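Side-chain contacts in beta sliding clamp (Bartonella birtlesii LL-WM9, PDB 6PTR), which probably tethers DNA polymerases and other proteins to DNA as a ring-shaped head-to-tail homodimer, giving replication its processivity: residues L22-R27 and G243-T248; L38-I43 and Q119-I124; L57-T62 and R211-E216; Y80-I85 and S105-V110; D84-L89 and S93-S98. One frame throughout, in Å; residues are numbered along the deposited sequence. Where two conformers were deposited one is given.

Contact 1. Residues L22-R27 and G243-T248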
# COMPACT_ATOMS: atom_id res chain seq x y z
N LEU C 22 11.06 -20.37 1.03
CA LEU C 22 10.28 -19.89 2.16
C LEU C 22 9.14 -18.99 1.69
O LEU C 22 8.05 -19.03 2.26
CB LEU C 22 11.19 -19.12 3.13
CG LEU C 22 10.64 -18.75 4.50
CD1 LEU C 22 10.12 -19.98 5.24
CD2 LEU C 22 11.73 -18.05 5.30
N GLY C 23 9.38 -18.17 0.67
CA GLY C 23 8.32 -17.31 0.17
C GLY C 23 7.14 -18.11 -0.34
O GLY C 23 6.00 -17.66 -0.23
N ARG C 24 7.41 -19.30 -0.88
CA ARG C 24 6.34 -20.12 -1.42
C ARG C 24 5.49 -20.76 -0.33
O ARG C 24 4.32 -21.08 -0.59
CB ARG C 24 6.92 -21.18 -2.35
CG ARG C 24 7.37 -20.61 -3.71
CD ARG C 24 8.08 -21.64 -4.58
NE ARG C 24 8.36 -21.18 -5.94
CZ ARG C 24 8.98 -21.91 -6.86
NH1 ARG C 24 9.40 -23.13 -6.57
NH2 ARG C 24 9.17 -21.41 -8.08
N VAL C 25 6.02 -20.96 0.87
CA VAL C 25 5.26 -21.73 1.86
C VAL C 25 4.67 -20.84 2.94
O VAL C 25 3.56 -21.09 3.43
CB VAL C 25 6.12 -22.84 2.50
CG1 VAL C 25 6.75 -23.70 1.42
CG2 VAL C 25 7.17 -22.25 3.38
N HIS C 26 5.37 -19.75 3.28
CA HIS C 26 5.01 -19.00 4.48
C HIS C 26 3.65 -18.33 4.37
O HIS C 26 2.98 -18.14 5.39
CB HIS C 26 6.11 -17.97 4.80
CG HIS C 26 5.95 -16.66 4.10
ND1 HIS C 26 6.28 -16.47 2.77
CD2 HIS C 26 5.53 -15.45 4.55
CE1 HIS C 26 6.05 -15.22 2.43
NE2 HIS C 26 5.58 -14.58 3.49
N ARG C 27 3.21 -17.96 3.16
CA ARG C 27 1.97 -17.21 3.05
C ARG C 27 0.73 -18.05 3.38
O ARG C 27 -0.36 -17.48 3.48
CB ARG C 27 1.83 -16.58 1.66
CG ARG C 27 2.70 -17.17 0.55
CD ARG C 27 2.54 -16.35 -0.76
NE ARG C 27 2.81 -17.14 -1.97
CZ ARG C 27 3.82 -16.92 -2.81
NH1 ARG C 27 4.66 -15.91 -2.60
NH2 ARG C 27 3.97 -17.69 -3.88
N GLY C 243 6.61 -28.74 -10.08
CA GLY C 243 7.97 -28.39 -9.69
C GLY C 243 8.36 -29.12 -8.42
O GLY C 243 8.18 -30.34 -8.29
N SER C 244 8.91 -28.38 -7.46
CA SER C 244 9.24 -28.93 -6.16
C SER C 244 8.19 -28.59 -5.10
O SER C 244 8.46 -28.73 -3.90
CB SER C 244 10.61 -28.41 -5.72
OG SER C 244 10.55 -27.00 -5.75
N VAL C 245 7.01 -28.17 -5.53
CA VAL C 245 5.96 -27.70 -4.63
C VAL C 245 4.81 -28.68 -4.66
O VAL C 245 4.44 -29.18 -5.74
CB VAL C 245 5.49 -26.28 -5.02
CG1 VAL C 245 4.37 -25.79 -4.10
CG2 VAL C 245 6.67 -25.33 -5.00
N VAL C 246 4.23 -28.96 -3.50
CA VAL C 246 3.01 -29.75 -3.42
C VAL C 246 1.99 -28.98 -2.58
O VAL C 246 2.30 -28.61 -1.45
CB VAL C 246 3.26 -31.15 -2.83
CG1 VAL C 246 1.93 -31.91 -2.74
CG2 VAL C 246 4.29 -31.94 -3.63
N PHE C 247 0.79 -28.76 -3.14
CA PHE C 247 -0.37 -28.19 -2.44
C PHE C 247 -1.38 -29.29 -2.16
O PHE C 247 -1.83 -29.95 -3.10
CB PHE C 247 -1.12 -27.16 -3.29
CG PHE C 247 -0.39 -25.88 -3.54
CD1 PHE C 247 -0.49 -24.83 -2.65
CD2 PHE C 247 0.34 -25.71 -4.71
CE1 PHE C 247 0.16 -23.64 -2.89
CE2 PHE C 247 0.99 -24.51 -4.96
CZ PHE C 247 0.91 -23.47 -4.05
N THR C 248 -1.80 -29.46 -0.90
CA THR C 248 -2.87 -30.41 -0.59
C THR C 248 -3.95 -29.67 0.17
O THR C 248 -3.67 -29.02 1.18
CB THR C 248 -2.37 -31.60 0.22
OG1 THR C 248 -1.23 -32.18 -0.42
CG2 THR C 248 -3.50 -32.66 0.32

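Contact 2. Residues L38-I43 and Q119-I124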
# COMPACT_ATOMS: atom_id res chain seq x y z
N LEU C 38 0.75 -23.49 14.55
CA LEU C 38 0.29 -23.18 13.20
C LEU C 38 0.87 -21.89 12.65
O LEU C 38 0.69 -21.61 11.45
CB LEU C 38 -1.24 -23.12 13.14
CG LEU C 38 -1.94 -24.45 13.41
CD1 LEU C 38 -3.44 -24.25 13.42
CD2 LEU C 38 -1.51 -25.53 12.39
N SER C 39 1.55 -21.09 13.47
CA SER C 39 2.27 -19.93 12.99
C SER C 39 3.68 -20.28 12.50
O SER C 39 4.38 -19.40 12.00
CB SER C 39 2.34 -18.86 14.08
OG SER C 39 1.04 -18.35 14.32
N ASN C 40 4.07 -21.53 12.60
CA ASN C 40 5.44 -21.92 12.31
C ASN C 40 5.55 -22.63 10.97
O ASN C 40 4.59 -23.23 10.47
CB ASN C 40 5.97 -22.83 13.42
CG ASN C 40 6.32 -22.05 14.67
OD1 ASN C 40 5.90 -20.90 14.84
ND2 ASN C 40 7.10 -22.66 15.54
N VAL C 41 6.75 -22.55 10.37
CA VAL C 41 7.10 -23.38 9.22
C VAL C 41 7.95 -24.54 9.73
O VAL C 41 8.85 -24.35 10.56
CB VAL C 41 7.83 -22.59 8.12
CG1 VAL C 41 9.04 -21.87 8.70
CG2 VAL C 41 8.29 -23.54 7.00
N LEU C 42 7.65 -25.74 9.26
CA LEU C 42 8.47 -26.91 9.56
C LEU C 42 9.64 -26.95 8.60
O LEU C 42 9.45 -26.84 7.38
CB LEU C 42 7.66 -28.20 9.44
CG LEU C 42 8.47 -29.51 9.48
CD1 LEU C 42 9.18 -29.68 10.84
CD2 LEU C 42 7.58 -30.68 9.18
N ILE C 43 10.85 -27.11 9.14
CA ILE C 43 12.06 -27.28 8.34
C ILE C 43 12.54 -28.68 8.60
O ILE C 43 12.79 -29.04 9.75
CB ILE C 43 13.16 -26.27 8.74
CG1 ILE C 43 12.64 -24.84 8.66
CG2 ILE C 43 14.40 -26.46 7.83
CD1 ILE C 43 13.70 -23.83 9.07
N GLN C 119 13.23 -18.77 19.35
CA GLN C 119 12.40 -19.72 20.06
C GLN C 119 11.56 -20.50 19.06
O GLN C 119 10.85 -19.92 18.24
CB GLN C 119 11.50 -18.99 21.06
CG GLN C 119 12.23 -18.32 22.20
CD GLN C 119 11.34 -17.35 22.97
OE1 GLN C 119 10.12 -17.32 22.77
NE2 GLN C 119 11.95 -16.57 23.85
N CYS C 120 11.61 -21.83 19.16
CA CYS C 120 11.03 -22.73 18.19
C CYS C 120 10.12 -23.75 18.88
O CYS C 120 9.98 -23.76 20.11
CB CYS C 120 12.12 -23.46 17.42
SG CYS C 120 12.97 -22.38 16.25
N LEU C 121 9.54 -24.62 18.08
CA LEU C 121 8.74 -25.73 18.56
C LEU C 121 9.15 -26.98 17.80
O LEU C 121 9.48 -26.91 16.61
CB LEU C 121 7.25 -25.44 18.38
CG LEU C 121 6.69 -24.30 19.24
CD1 LEU C 121 5.28 -23.93 18.83
CD2 LEU C 121 6.73 -24.67 20.72
N PRO C 122 9.17 -28.14 18.45
CA PRO C 122 9.71 -29.35 17.80
C PRO C 122 8.79 -29.86 16.70
O PRO C 122 7.58 -29.64 16.70
CB PRO C 122 9.81 -30.36 18.95
CG PRO C 122 8.77 -29.92 19.93
CD PRO C 122 8.78 -28.40 19.85
N LYS C 123 9.40 -30.59 15.76
CA LYS C 123 8.65 -31.20 14.66
C LYS C 123 7.48 -32.05 15.15
O LYS C 123 6.42 -32.09 14.50
CB LYS C 123 9.58 -32.05 13.81
CG LYS C 123 8.86 -32.83 12.72
CD LYS C 123 9.77 -33.78 11.96
CE LYS C 123 8.97 -34.60 10.94
NZ LYS C 123 9.84 -35.51 10.13
N ILE C 124 7.64 -32.75 16.28
CA ILE C 124 6.58 -33.66 16.73
C ILE C 124 5.28 -32.92 17.01
O ILE C 124 4.21 -33.53 16.97
CB ILE C 124 6.98 -34.48 17.98
CG1 ILE C 124 7.42 -33.56 19.13
CG2 ILE C 124 8.00 -35.55 17.64
CD1 ILE C 124 7.41 -34.27 20.46
O HOH W 1 8.17 -21.14 18.00

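Contact 3. Residues L57-T62 and R211-E216. With EDO (1,2-ethanediol), chain Q.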
# COMPACT_ATOMS: atom_id res chain seq x y z
N LEU C 57 -4.30 -26.32 8.49
CA LEU C 57 -5.13 -27.51 8.72
C LEU C 57 -6.11 -27.77 7.58
O LEU C 57 -6.59 -28.90 7.44
CB LEU C 57 -5.89 -27.43 10.06
CG LEU C 57 -5.01 -27.32 11.31
CD1 LEU C 57 -5.87 -27.29 12.55
CD2 LEU C 57 -4.01 -28.47 11.34
N ASP C 58 -6.43 -26.76 6.77
CA ASP C 58 -7.25 -26.98 5.59
C ASP C 58 -6.42 -27.11 4.32
O ASP C 58 -6.75 -27.90 3.43
CB ASP C 58 -8.25 -25.84 5.39
CG ASP C 58 -9.28 -25.77 6.50
OD1 ASP C 58 -9.60 -26.83 7.07
OD2 ASP C 58 -9.77 -24.66 6.79
N LEU C 59 -5.34 -26.36 4.25
CA LEU C 59 -4.42 -26.33 3.13
C LEU C 59 -3.02 -26.55 3.66
O LEU C 59 -2.63 -25.94 4.66
CB LEU C 59 -4.48 -24.97 2.41
CG LEU C 59 -3.52 -24.71 1.24
CD1 LEU C 59 -3.76 -25.71 0.11
CD2 LEU C 59 -3.71 -23.26 0.74
N GLU C 60 -2.26 -27.40 2.99
CA GLU C 60 -0.86 -27.64 3.33
C GLU C 60 -0.01 -27.41 2.09
O GLU C 60 -0.42 -27.78 1.00
CB GLU C 60 -0.66 -29.08 3.81
CG GLU C 60 0.77 -29.50 4.13
CD GLU C 60 0.88 -31.00 4.28
OE1 GLU C 60 1.06 -31.70 3.26
OE2 GLU C 60 0.74 -31.49 5.42
N VAL C 61 1.16 -26.79 2.26
CA VAL C 61 2.09 -26.57 1.15
C VAL C 61 3.46 -27.06 1.58
O VAL C 61 3.87 -26.84 2.73
CB VAL C 61 2.15 -25.09 0.74
CG1 VAL C 61 3.07 -24.90 -0.47
CG2 VAL C 61 0.75 -24.59 0.42
N THR C 62 4.15 -27.74 0.68
CA THR C 62 5.53 -28.13 0.92
C THR C 62 6.37 -27.70 -0.27
O THR C 62 5.90 -27.73 -1.40
CB THR C 62 5.68 -29.62 1.14
OG1 THR C 62 5.35 -30.32 -0.07
CG2 THR C 62 4.77 -30.10 2.29
N ARG C 211 -11.55 -21.45 -2.06
CA ARG C 211 -10.99 -20.16 -2.46
C ARG C 211 -9.53 -19.97 -2.04
O ARG C 211 -8.72 -19.48 -2.84
CB ARG C 211 -11.87 -19.05 -1.86
CG ARG C 211 -11.42 -17.65 -2.17
CD ARG C 211 -12.53 -16.65 -1.87
NE ARG C 211 -13.13 -16.84 -0.55
CZ ARG C 211 -12.69 -16.25 0.56
NH1 ARG C 211 -13.30 -16.47 1.71
NH2 ARG C 211 -11.64 -15.43 0.51
N LYS C 212 -9.17 -20.35 -0.81
CA LYS C 212 -7.79 -20.12 -0.37
C LYS C 212 -6.79 -20.96 -1.17
O LYS C 212 -5.72 -20.46 -1.54
CB LYS C 212 -7.61 -20.41 1.12
CG LYS C 212 -6.14 -20.23 1.61
CD LYS C 212 -6.06 -20.22 3.12
CE LYS C 212 -4.65 -19.82 3.62
NZ LYS C 212 -4.57 -19.82 5.09
N ALA C 213 -7.11 -22.24 -1.42
CA ALA C 213 -6.24 -23.08 -2.24
C ALA C 213 -6.10 -22.49 -3.63
O ALA C 213 -4.99 -22.43 -4.19
CB ALA C 213 -6.79 -24.51 -2.31
N VAL C 214 -7.22 -22.04 -4.21
CA VAL C 214 -7.16 -21.42 -5.53
C VAL C 214 -6.20 -20.23 -5.50
O VAL C 214 -5.37 -20.07 -6.38
CB VAL C 214 -8.55 -20.99 -6.01
CG1 VAL C 214 -8.42 -20.14 -7.27
CG2 VAL C 214 -9.43 -22.21 -6.26
N GLY C 215 -6.31 -19.40 -4.46
CA GLY C 215 -5.49 -18.20 -4.40
C GLY C 215 -4.01 -18.49 -4.25
O GLY C 215 -3.17 -17.85 -4.89
N GLU C 216 -3.67 -19.48 -3.43
CA GLU C 216 -2.25 -19.81 -3.28
C GLU C 216 -1.70 -20.47 -4.53
O GLU C 216 -0.55 -20.22 -4.92
CB GLU C 216 -2.06 -20.70 -2.06
CG GLU C 216 -2.38 -19.99 -0.76
CD GLU C 216 -1.60 -18.69 -0.61
OE1 GLU C 216 -0.35 -18.71 -0.75
OE2 GLU C 216 -2.24 -17.65 -0.37
C1 EDO Q . -4.85 -30.85 4.17
O1 EDO Q . -5.82 -31.20 5.17
C2 EDO Q . -3.46 -31.13 4.73
O2 EDO Q . -3.04 -32.44 4.35

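Contact 4. Residues Y80-I85 and S105-V110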
# COMPACT_ATOMS: atom_id res chain seq x y z
N TYR C 80 6.51 -15.99 9.65
CA TYR C 80 6.65 -14.62 9.18
C TYR C 80 7.93 -13.99 9.71
O TYR C 80 8.59 -13.23 8.99
CB TYR C 80 5.42 -13.81 9.56
CG TYR C 80 4.26 -14.13 8.62
CD1 TYR C 80 4.18 -13.55 7.36
CD2 TYR C 80 3.27 -15.03 8.99
CE1 TYR C 80 3.14 -13.86 6.50
CE2 TYR C 80 2.23 -15.33 8.15
CZ TYR C 80 2.17 -14.75 6.90
OH TYR C 80 1.14 -15.06 6.04
N LEU C 81 8.30 -14.30 10.95
CA LEU C 81 9.56 -13.81 11.50
C LEU C 81 10.75 -14.35 10.71
O LEU C 81 11.67 -13.60 10.37
CB LEU C 81 9.70 -14.22 12.97
CG LEU C 81 11.04 -13.87 13.63
CD1 LEU C 81 11.32 -12.35 13.53
CD2 LEU C 81 11.03 -14.31 15.10
N LEU C 82 10.75 -15.66 10.43
CA LEU C 82 11.86 -16.21 9.66
C LEU C 82 11.93 -15.55 8.29
O LEU C 82 13.02 -15.20 7.83
CB LEU C 82 11.71 -17.71 9.51
CG LEU C 82 12.81 -18.40 8.72
CD1 LEU C 82 14.19 -18.21 9.39
CD2 LEU C 82 12.48 -19.88 8.60
N TYR C 83 10.78 -15.38 7.63
CA TYR C 83 10.77 -14.72 6.32
C TYR C 83 11.32 -13.30 6.41
O TYR C 83 12.15 -12.88 5.58
CB TYR C 83 9.35 -14.69 5.74
CG TYR C 83 9.31 -14.20 4.31
CD1 TYR C 83 9.74 -15.03 3.29
CD2 TYR C 83 8.88 -12.92 3.99
CE1 TYR C 83 9.72 -14.61 1.97
CE2 TYR C 83 8.86 -12.48 2.66
CZ TYR C 83 9.28 -13.34 1.66
OH TYR C 83 9.28 -12.94 0.33
N ASP C 84 10.88 -12.53 7.41
CA ASP C 84 11.35 -11.15 7.52
C ASP C 84 12.85 -11.11 7.78
O ASP C 84 13.55 -10.21 7.29
CB ASP C 84 10.59 -10.42 8.63
CG ASP C 84 9.13 -10.16 8.26
OD1 ASP C 84 8.80 -10.13 7.05
OD2 ASP C 84 8.31 -9.99 9.18
N ILE C 85 13.38 -12.07 8.54
CA ILE C 85 14.82 -12.12 8.79
C ILE C 85 15.57 -12.40 7.49
O ILE C 85 16.48 -11.66 7.09
CB ILE C 85 15.16 -13.16 9.87
CG1 ILE C 85 14.71 -12.65 11.24
CG2 ILE C 85 16.65 -13.52 9.84
CD1 ILE C 85 14.68 -13.77 12.30
N SER C 105 13.89 -25.84 22.84
CA SER C 105 13.70 -25.88 21.40
C SER C 105 14.00 -24.50 20.79
O SER C 105 13.17 -23.59 20.83
CB SER C 105 12.28 -26.33 21.06
OG SER C 105 12.28 -27.31 20.03
N ALA C 106 15.20 -24.36 20.24
CA ALA C 106 15.67 -23.08 19.72
C ALA C 106 16.54 -23.33 18.50
O ALA C 106 17.21 -24.36 18.39
CB ALA C 106 16.44 -22.29 20.78
N MET C 107 16.51 -22.38 17.57
CA MET C 107 17.28 -22.50 16.34
C MET C 107 18.18 -21.29 16.19
O MET C 107 17.76 -20.16 16.41
CB MET C 107 16.39 -22.61 15.10
CG MET C 107 17.19 -22.94 13.83
SD MET C 107 16.19 -22.99 12.33
CE MET C 107 15.82 -21.25 12.10
N SER C 108 19.43 -21.55 15.84
CA SER C 108 20.39 -20.51 15.52
C SER C 108 20.37 -20.23 14.03
O SER C 108 20.28 -21.14 13.20
CB SER C 108 21.79 -20.94 15.97
OG SER C 108 22.80 -20.14 15.42
N ILE C 109 20.45 -18.94 13.68
CA ILE C 109 20.59 -18.50 12.30
C ILE C 109 21.84 -17.64 12.25
O ILE C 109 21.90 -16.62 12.94
CB ILE C 109 19.38 -17.71 11.82
CG1 ILE C 109 18.07 -18.49 12.01
CG2 ILE C 109 19.57 -17.30 10.38
CD1 ILE C 109 16.87 -17.62 11.83
N VAL C 110 22.83 -18.05 11.46
CA VAL C 110 24.07 -17.28 11.35
C VAL C 110 24.29 -16.89 9.90
O VAL C 110 24.27 -17.75 9.00
CB VAL C 110 25.28 -18.07 11.89
CG1 VAL C 110 26.56 -17.31 11.62
CG2 VAL C 110 25.12 -18.31 13.39

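Contact 5. Residues D84-L89 and S93-S98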
# COMPACT_ATOMS: atom_id res chain seq x y z
N ASP C 84 10.88 -12.53 7.41
CA ASP C 84 11.35 -11.15 7.52
C ASP C 84 12.85 -11.11 7.78
O ASP C 84 13.55 -10.21 7.29
CB ASP C 84 10.59 -10.42 8.63
CG ASP C 84 9.13 -10.16 8.26
OD1 ASP C 84 8.80 -10.13 7.05
OD2 ASP C 84 8.31 -9.99 9.18
N ILE C 85 13.38 -12.07 8.54
CA ILE C 85 14.82 -12.12 8.79
C ILE C 85 15.57 -12.40 7.49
O ILE C 85 16.48 -11.66 7.09
CB ILE C 85 15.16 -13.16 9.87
CG1 ILE C 85 14.71 -12.65 11.24
CG2 ILE C 85 16.65 -13.52 9.84
CD1 ILE C 85 14.68 -13.77 12.30
N VAL C 86 15.18 -13.47 6.79
CA VAL C 86 15.88 -13.85 5.56
C VAL C 86 15.78 -12.75 4.50
O VAL C 86 16.74 -12.50 3.75
CB VAL C 86 15.33 -15.20 5.06
CG1 VAL C 86 16.07 -15.65 3.76
CG2 VAL C 86 15.52 -16.28 6.13
N ARG C 87 14.65 -12.06 4.44
CA ARG C 87 14.52 -10.94 3.51
C ARG C 87 15.63 -9.91 3.67
O ARG C 87 16.05 -9.29 2.69
CB ARG C 87 13.16 -10.26 3.68
CG ARG C 87 12.93 -9.08 2.74
CD ARG C 87 11.63 -8.39 3.10
NE ARG C 87 11.48 -8.38 4.55
CZ ARG C 87 11.73 -7.35 5.35
NH1 ARG C 87 12.14 -6.17 4.85
NH2 ARG C 87 11.56 -7.50 6.66
N LYS C 88 16.11 -9.71 4.89
CA LYS C 88 17.12 -8.69 5.15
C LYS C 88 18.55 -9.22 5.07
O LYS C 88 19.49 -8.42 5.20
CB LYS C 88 16.92 -8.08 6.54
CG LYS C 88 15.60 -7.39 6.72
CD LYS C 88 15.57 -6.69 8.06
CE LYS C 88 14.15 -6.25 8.39
NZ LYS C 88 14.13 -5.64 9.74
N LEU C 89 18.74 -10.50 4.86
CA LEU C 89 20.10 -11.00 4.70
C LEU C 89 20.52 -10.88 3.23
O LEU C 89 19.69 -10.97 2.33
CB LEU C 89 20.19 -12.45 5.16
CG LEU C 89 19.84 -12.64 6.64
CD1 LEU C 89 19.75 -14.13 6.99
CD2 LEU C 89 20.88 -11.94 7.51
N SER C 93 24.73 -14.44 -0.09
CA SER C 93 25.32 -14.91 1.16
C SER C 93 24.85 -16.33 1.45
O SER C 93 23.96 -16.86 0.78
CB SER C 93 24.94 -13.98 2.30
OG SER C 93 23.53 -13.95 2.46
N GLU C 94 25.45 -16.93 2.48
CA GLU C 94 25.03 -18.23 2.99
C GLU C 94 24.47 -18.08 4.39
O GLU C 94 24.81 -17.14 5.12
CB GLU C 94 26.19 -19.24 3.02
CG GLU C 94 26.61 -19.71 1.65
CD GLU C 94 27.68 -20.78 1.71
OE1 GLU C 94 28.56 -20.71 2.60
OE2 GLU C 94 27.64 -21.69 0.85
N ILE C 95 23.61 -19.01 4.77
CA ILE C 95 22.95 -18.99 6.07
C ILE C 95 23.15 -20.35 6.70
O ILE C 95 22.85 -21.37 6.07
CB ILE C 95 21.45 -18.70 5.95
CG1 ILE C 95 21.19 -17.42 5.19
CG2 ILE C 95 20.83 -18.61 7.33
CD1 ILE C 95 19.72 -17.25 4.85
N VAL C 96 23.61 -20.37 7.95
CA VAL C 96 23.71 -21.61 8.71
C VAL C 96 22.55 -21.68 9.69
O VAL C 96 22.39 -20.79 10.54
CB VAL C 96 25.05 -21.71 9.45
CG1 VAL C 96 25.10 -23.01 10.26
CG2 VAL C 96 26.22 -21.66 8.46
N LEU C 97 21.72 -22.72 9.57
CA LEU C 97 20.59 -22.95 10.45
C LEU C 97 20.91 -24.16 11.31
O LEU C 97 21.24 -25.23 10.79
CB LEU C 97 19.31 -23.17 9.63
CG LEU C 97 19.07 -22.08 8.58
CD1 LEU C 97 18.02 -22.48 7.55
CD2 LEU C 97 18.67 -20.80 9.25
N SER C 98 20.86 -24.00 12.64
CA SER C 98 21.31 -25.11 13.47
C SER C 98 20.54 -25.15 14.78
O SER C 98 20.15 -24.11 15.32
CB SER C 98 22.82 -25.06 13.74
OG SER C 98 23.17 -23.88 14.43

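Contact 1. Residues L22-R27 and G243-T248
Arg24, near the C-terminal end of helix 15-26, reaches the start of strand 245-250 with the outer half of its side chain. The closest approach is from guanidinium NH1 to the CG2 methyl of Val245, 3.8 Å, and the methylene CD of Arg24 lies 4.0 Å from the same CG2. The methyl approaches the guanidinium obliquely. Ser244 comes up to the edge instead, its OG close to the guanidinium plane but 4.1 Å from Arg24 NH1, too far for a hydrogen bond. With CG beside the backbone N (chi1 -74°) and the chain extended from there to NE, Arg24 spans a gap of 8.2 Å between its CA and that of Val245. One shell out, a salt bridge from NH2 to Glu223 holds the charged end, while Leu220 of helix 211-221 packs against the arginine. The turn that carries Arg24 is tied together: Leu22 O accepts from the backbone N of both Val25 and His26, and from His26 ND1 at 3.2 Å, a donor tilted 31° from the carbonyl plane. The His26 ring in turn stacks on Tyr83. Between the N-terminal and central domains the contact is therefore van der Waals in kind: Val245 and Ser244 both lie near NH1, whereas the charge of the arginine is answered by Glu223 of the central domain.

Contact 2. Residues L38-I43 and Q119-I124
Strand 40-46 and the loop that follows strand 114-119 run past each other without backbone pairing, coming nearest at Leu42 and Lys123, whose CA atoms are 6.7 Å apart. There the CD1 methyl of Leu42 rests on the root of the lysine chain, 3.7 Å from Lys123 CG and 3.8 Å from Lys123 CB, the two side chains meeting at a slant. Lys123 places CG opposite its backbone N (chi1 175°) and stays extended to its end, which carries NZ past the leucine to a salt bridge with Asp44. At the other site Asn40 and Leu121 cross at about a right angle, with amide ND2 4.0 Å from both CB and CD1 of Leu121. The same nitrogen donates to a water at 3.1 Å, and this water donates to Gln119 O at 3.0 Å, linking the two segments; Thr76 of strand 71-78 is a further hydrogen-bond partner of Asn40 ND2. One aliphatic touch and one amide-on-leucine touch thus join the loop to the strand in the N-terminal domain. The ND2 of the buried Asn40 is satisfied by the bridging water and by Thr76 outside the contact, whereas the lysine ammonium is met wholly outside it, by Asp44.

Contact 3. Residues L57-T62 and R211-E216
At the junction of the N-terminal and central domains of the clamp, Leu59, the first residue of strand 59-69, packs against the first turns of helix 211-221. Strand segment 59-62 and helix segment 211-216 run in nearly the same direction, 22° between them, with their axes 9.6 Å apart at closest approach. Leu59 fills this gap with both methyls. Its CD2 does most of the touching: it lies 3.8 Å from Glu216 CG, 3.9 Å from Ala213 CA and 4.0 Å from Lys212 CG, so that it is set among three residues of the helix. The second branch, CD1, meets the methyl CB of Ala213 at 4.1 Å. Glu216 bends at chi2 (-55°), presenting its methylene CG to the apolar branch while its carboxylate pairs with Lys219. Lys212 likewise offers only its aliphatic part, since NZ goes on to salt bridges with Asp56 and Glu30. On the far side of the strand, a 1,2-ethanediol, probably from the crystallisation liquor, puts its C2 3.6 Å from Glu60 CB and makes a weak hydrogen bond to Leu57 O. Within the eight-stranded sheet that continues from one domain into the next, strand 245-250 lies beside strand 59-69, and its Ser249 touches both Leu59 and Ala213.

Contact 4. Residues Y80-I85 and S105-V110
The N-terminal domain of the clamp has the DNA-clamp fold, in which helices pack against antiparallel sheets, and here helix 79-88 lies on the sheet formed by strands 10-14, 94-99, 106-111 and 114-119. Helix segment 80-85 and strand segment 106-110 run almost parallel, their directions 14° apart, and their axes come no closer than 11.8 Å, a separation bridged by side chains alone. Leu82 and Ile109 make the closest touch, the CD1 methyl of Leu82 standing 3.7 Å from the CD1 methyl of Ile109. Leu82 reaches across because its CG lies opposite the backbone N (chi1 180°), which brings the end of the side chain nearer to the strand than its first bond would suggest. A turn later along the helix Ile85 approaches the same methyl more loosely, with 4.5 Å between Ile85 CD1 and Ile109 CD1. Met107, two residues before Ile109 and on the same face of the strand, adds the terminal methyl CE, 4.4 Å from Leu82 CD1. Phe18 and Leu22 of helix 15-26 pack on Leu82, while Phe116 of strand 114-119 packs on Ile85. All four touching residues are buried and meet through methyl groups, so this contact rests on dispersion and the exclusion of water, with no polar pairing between the two segments.

Contact 5. Residues D84-L89 and S93-S98
Val86 opens the contact, late in helix 79-88, shortly before the chain passes through a brief connection into strand 94-99 of the four-stranded antiparallel sheet in the N-terminal clamp domain. Its CG1 lies 4.1 Å from the CD1 methyl of Ile95, and Phe19 of helix 15-26 packs against the valine as well. The guanidinium NH2 of Arg87 faces back along the helix to OD1 of Asp84, a long ion pair at 3.8 Å, and Lys88 extends to the second subunit, where NZ forms a salt bridge with Asp283 and a hydrogen bond with Thr287 of that subunit. Leu89 then returns the chain to the interior. Its CG sits beside the backbone N (chi1 -61°), directing CD1 at Ile95, and Arg284 of the second subunit also packs on this leucine. Ile95 receives both Val86 and Leu89 on its CG1 branch, while its CG2 packs on CG2 of Ile109 in strand 106-111. Ser93, just ahead of the strand, takes a minor part: Ser93 OG is 4.4 Å from Leu89 C. The same hydroxyl is hydrogen-bonded to Pro90 O. The tightest touch is that of Leu89 CD1, 3.8 Å from Ile95 CD1 and 4.0 Å from Ile95 CG1.

In the fold
From the N terminus, helix 15-26 begins the widest loop, closed by contact 1 on strand 245-250 of the central domain; the other four contacts lie wholly within it. Contact 2 joins strand 40-46 to the loop after strand 114-119. Contact 3 starts inside contact 2 but ends beyond it, so these two cross, and contacts 4 and 5 lie within the spans of both. Contacts 4 and 5 both leave from helix 79-88 and end on neighbouring strands of the four-stranded sheet, near the second subunit. Contacts 1 and 3 tie the N-terminal to the central domain, on adjacent strands of one continuous sheet; Val25 of contact 1 packs on Val41 of contact 2.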